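Local coordinates for protein P91 (Metagenome, PDB 4ZI5) that hydrolyses phosphotriesters as a promiscuous activity and is an alpha/beta hydrolase resembling dienelactone hydrolases, at residues F52-D56 and H57-R61. Numbering follows the deposited sequence.
Sequences FGLND and HAKER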
ATOM      1  N   PHE A  52     -25.752   2.436   2.667  1.00 20.50           N
ATOM      2  CA  PHE A  52     -26.757   2.967   3.594  1.00 23.02           C
ATOM      3  C   PHE A  52     -27.171   4.369   3.174  1.00 22.25           C
ATOM      4  O   PHE A  52     -28.357   4.740   3.287  1.00 23.20           O
ATOM      5  CB  PHE A  52     -26.243   2.994   5.041  1.00 24.58           C
ATOM      6  CG  PHE A  52     -25.709   1.680   5.505  1.00 27.07           C
ATOM      7  CD1 PHE A  52     -26.573   0.597   5.687  1.00 28.32           C
ATOM      8  CD2 PHE A  52     -24.330   1.500   5.721  1.00 28.81           C
ATOM      9  CE1 PHE A  52     -26.079  -0.633   6.082  1.00 29.34           C
ATOM     10  CE2 PHE A  52     -23.830   0.263   6.108  1.00 30.26           C
ATOM     11  CZ  PHE A  52     -24.711  -0.804   6.289  1.00 31.40           C
ATOM     12  N   GLY A  53     -26.202   5.150   2.683  1.00 19.90           N
ATOM     13  CA  GLY A  53     -26.456   6.527   2.266  1.00 18.76           C
ATOM     14  C   GLY A  53     -25.583   7.532   2.993  1.00 16.82           C
ATOM     15  O   GLY A  53     -24.645   7.181   3.730  1.00 16.84           O
ATOM     16  N   LEU A  54     -25.900   8.795   2.767  1.00 16.79           N
ATOM     17  CA  LEU A  54     -25.160   9.895   3.365  1.00 17.15           C
ATOM     18  C   LEU A  54     -25.318   9.888   4.880  1.00 17.93           C
ATOM     19  O   LEU A  54     -26.365  10.252   5.395  1.00 19.79           O
ATOM     20  CB  LEU A  54     -25.608  11.215   2.771  1.00 16.70           C
ATOM     21  CG  LEU A  54     -24.910  12.483   3.278  1.00 17.34           C
ATOM     22  CD1 LEU A  54     -23.394  12.373   3.282  1.00 17.71           C
ATOM     23  CD2 LEU A  54     -25.354  13.635   2.408  1.00 17.35           C
ATOM     24  N   ASN A  55     -24.261   9.503   5.586  1.00 17.10           N
ATOM     25  CA  ASN A  55     -24.347   9.266   7.042  1.00 16.36           C
ATOM     26  C   ASN A  55     -23.195   9.919   7.795  1.00 15.22           C
ATOM     27  O   ASN A  55     -22.354  10.556   7.186  1.00 13.88           O
ATOM     28  CB  ASN A  55     -24.452   7.765   7.304  1.00 17.30           C
ATOM     29  CG  ASN A  55     -23.269   6.968   6.779  1.00 18.93           C
ATOM     30  OD1 ASN A  55     -22.227   7.487   6.304  1.00 16.83           O
ATOM     31  ND2 ASN A  55     -23.422   5.656   6.879  1.00 21.70           N
ATOM     32  N   ASP A  56     -23.131   9.728   9.112  1.00 14.85           N
ATOM     33  CA  ASP A  56     -22.109  10.399   9.909  1.00 15.49           C
ATOM     34  C   ASP A  56     -20.702   9.946   9.521  1.00 15.04           C
ATOM     35  O   ASP A  56     -19.809  10.744   9.520  1.00 14.33           O
ATOM     36  CB  ASP A  56     -22.323  10.186  11.407  1.00 16.60           C
ATOM     37  CG  ASP A  56     -23.554  10.905  11.942  1.00 18.94           C
ATOM     38  OD1 ASP A  56     -24.138  11.763  11.264  1.00 19.44           O
ATOM     39  OD2 ASP A  56     -23.936  10.585  13.070  1.00 22.14           O
ATOM     40  N   HIS A  57     -20.545   8.674   9.181  1.00 14.62           N
ATOM     41  CA  HIS A  57     -19.260   8.143   8.769  1.00 14.63           C
ATOM     42  C   HIS A  57     -18.718   8.931   7.553  1.00 13.98           C
ATOM     43  O   HIS A  57     -17.562   9.399   7.560  1.00 12.67           O
ATOM     44  CB  HIS A  57     -19.404   6.660   8.430  1.00 15.12           C
ATOM     45  CG  HIS A  57     -18.150   6.041   7.928  1.00 16.38           C
ATOM     46  ND1 HIS A  57     -17.786   6.088   6.601  1.00 18.69           N
ATOM     47  CD2 HIS A  57     -17.163   5.376   8.564  1.00 18.19           C
ATOM     48  CE1 HIS A  57     -16.616   5.499   6.447  1.00 18.16           C
ATOM     49  NE2 HIS A  57     -16.227   5.036   7.613  1.00 19.17           N
ATOM     50  N   ALA A  58     -19.572   9.131   6.552  1.00 13.43           N
ATOM     51  CA  ALA A  58     -19.096   9.798   5.318  1.00 14.07           C
ATOM     52  C   ALA A  58     -18.779  11.253   5.587  1.00 14.65           C
ATOM     53  O   ALA A  58     -17.783  11.793   5.100  1.00 13.76           O
ATOM     54  CB  ALA A  58     -20.113   9.654   4.213  1.00 14.72           C
ATOM     55  N   LYS A  59     -19.638  11.892   6.384  1.00 14.61           N
ATOM     56  CA  LYS A  59     -19.443  13.295   6.735  1.00 14.84           C
ATOM     57  C   LYS A  59     -18.147  13.520   7.524  1.00 14.46           C
ATOM     58  O   LYS A  59     -17.471  14.526   7.326  1.00 13.04           O
ATOM     59  CB  LYS A  59     -20.638  13.836   7.519  1.00 15.06           C
ATOM     60  CG  LYS A  59     -21.936  13.861   6.727  1.00 15.45           C
ATOM     61  CD  LYS A  59     -23.134  14.150   7.607  1.00 15.95           C
ATOM     62  CE  LYS A  59     -24.371  14.238   6.748  1.00 17.20           C
ATOM     63  NZ  LYS A  59     -25.581  14.357   7.596  1.00 17.78           N
ATOM     64  N   GLU A  60     -17.811  12.581   8.414  1.00 13.63           N
ATOM     65  CA  GLU A  60     -16.553  12.665   9.169  1.00 13.08           C
ATOM     66  C   GLU A  60     -15.335  12.551   8.280  1.00 12.92           C
ATOM     67  O   GLU A  60     -14.337  13.245   8.514  1.00 12.25           O
ATOM     68  CB  GLU A  60     -16.520  11.610  10.295  1.00 13.79           C
ATOM     69  CG  GLU A  60     -15.232  11.490  11.075  1.00 13.75           C
ATOM     70  CD  GLU A  60     -14.767  12.746  11.778  1.00 15.20           C
ATOM     71  OE1 GLU A  60     -15.524  13.712  11.986  1.00 14.70           O
ATOM     72  OE2 GLU A  60     -13.571  12.761  12.125  1.00 15.97           O
ATOM     73  N   ARG A  61     -15.407  11.702   7.255  1.00 12.15           N
ATOM     74  CA  ARG A  61     -14.301  11.590   6.311  1.00 12.74           C
ATOM     75  C   ARG A  61     -14.120  12.868   5.499  1.00 12.78           C
ATOM     76  O   ARG A  61     -12.976  13.323   5.270  1.00 12.91           O
ATOM     77  CB  ARG A  61     -14.462  10.326   5.432  1.00 12.51           C
ATOM     78  CG  ARG A  61     -14.566   9.004   6.194  1.00 13.25           C
ATOM     79  CD  ARG A  61     -13.486   8.874   7.265  1.00 14.49           C
ATOM     80  NE  ARG A  61     -13.472   7.718   8.164  1.00 16.08           N
ATOM     81  CZ  ARG A  61     -14.299   7.498   9.193  1.00 16.58           C
ATOM     82  NH1 ARG A  61     -14.078   6.447   9.988  1.00 16.42           N
ATOM     83  NH2 ARG A  61     -15.346   8.295   9.422  1.00 16.33           N
TER
HETATM   84  O   HOH W   1     -20.596   6.012   4.580  1.00 15.27           O
HETATM   85  O   HOH W   2     -25.662  11.997   8.947  1.00 20.80           O
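The carboxamide of Asn55 turns its OD1 to the first turn of the helix and accepts from Ala58 N, 3.1 Å from OD1, the donor tilted 25° from the carbonyl plane. The His57 ring has the Arg61 guanidinium on one face, with NH2 3.5 Å above the ring plane and offset toward the rim. In turn, His57 NE2 lies 3.4 Å above the Arg61 guanidinium plane, over its centre. The His57 ring also meets Phe130 edge-to-face. Arg61 NH1 forms a salt bridge with Glu234. CG of Asn55 sits between its own backbone N and carbonyl carbon (chi1 60°), which folds the amide back over the helix start. A water donates a second bond to OD1 and bonds weakly to His57 ND1. With an alanine at Asn55, the Ala58 N-H would probably lose its side-chain acceptor and the water one of its holds. Lys59 N donates to Asn55 O at 3.1 Å in a nearly straight bond. The extended Lys59 chain crosses Leu54 at about a right angle, CE 3.9 Å from Leu54 CG. Its NZ reaches Asp56 OD1 through a second water. Asn55 is thus the N-cap of helix 56-67, which follows the loop after strand 42-48 in this alpha/beta-hydrolase fold.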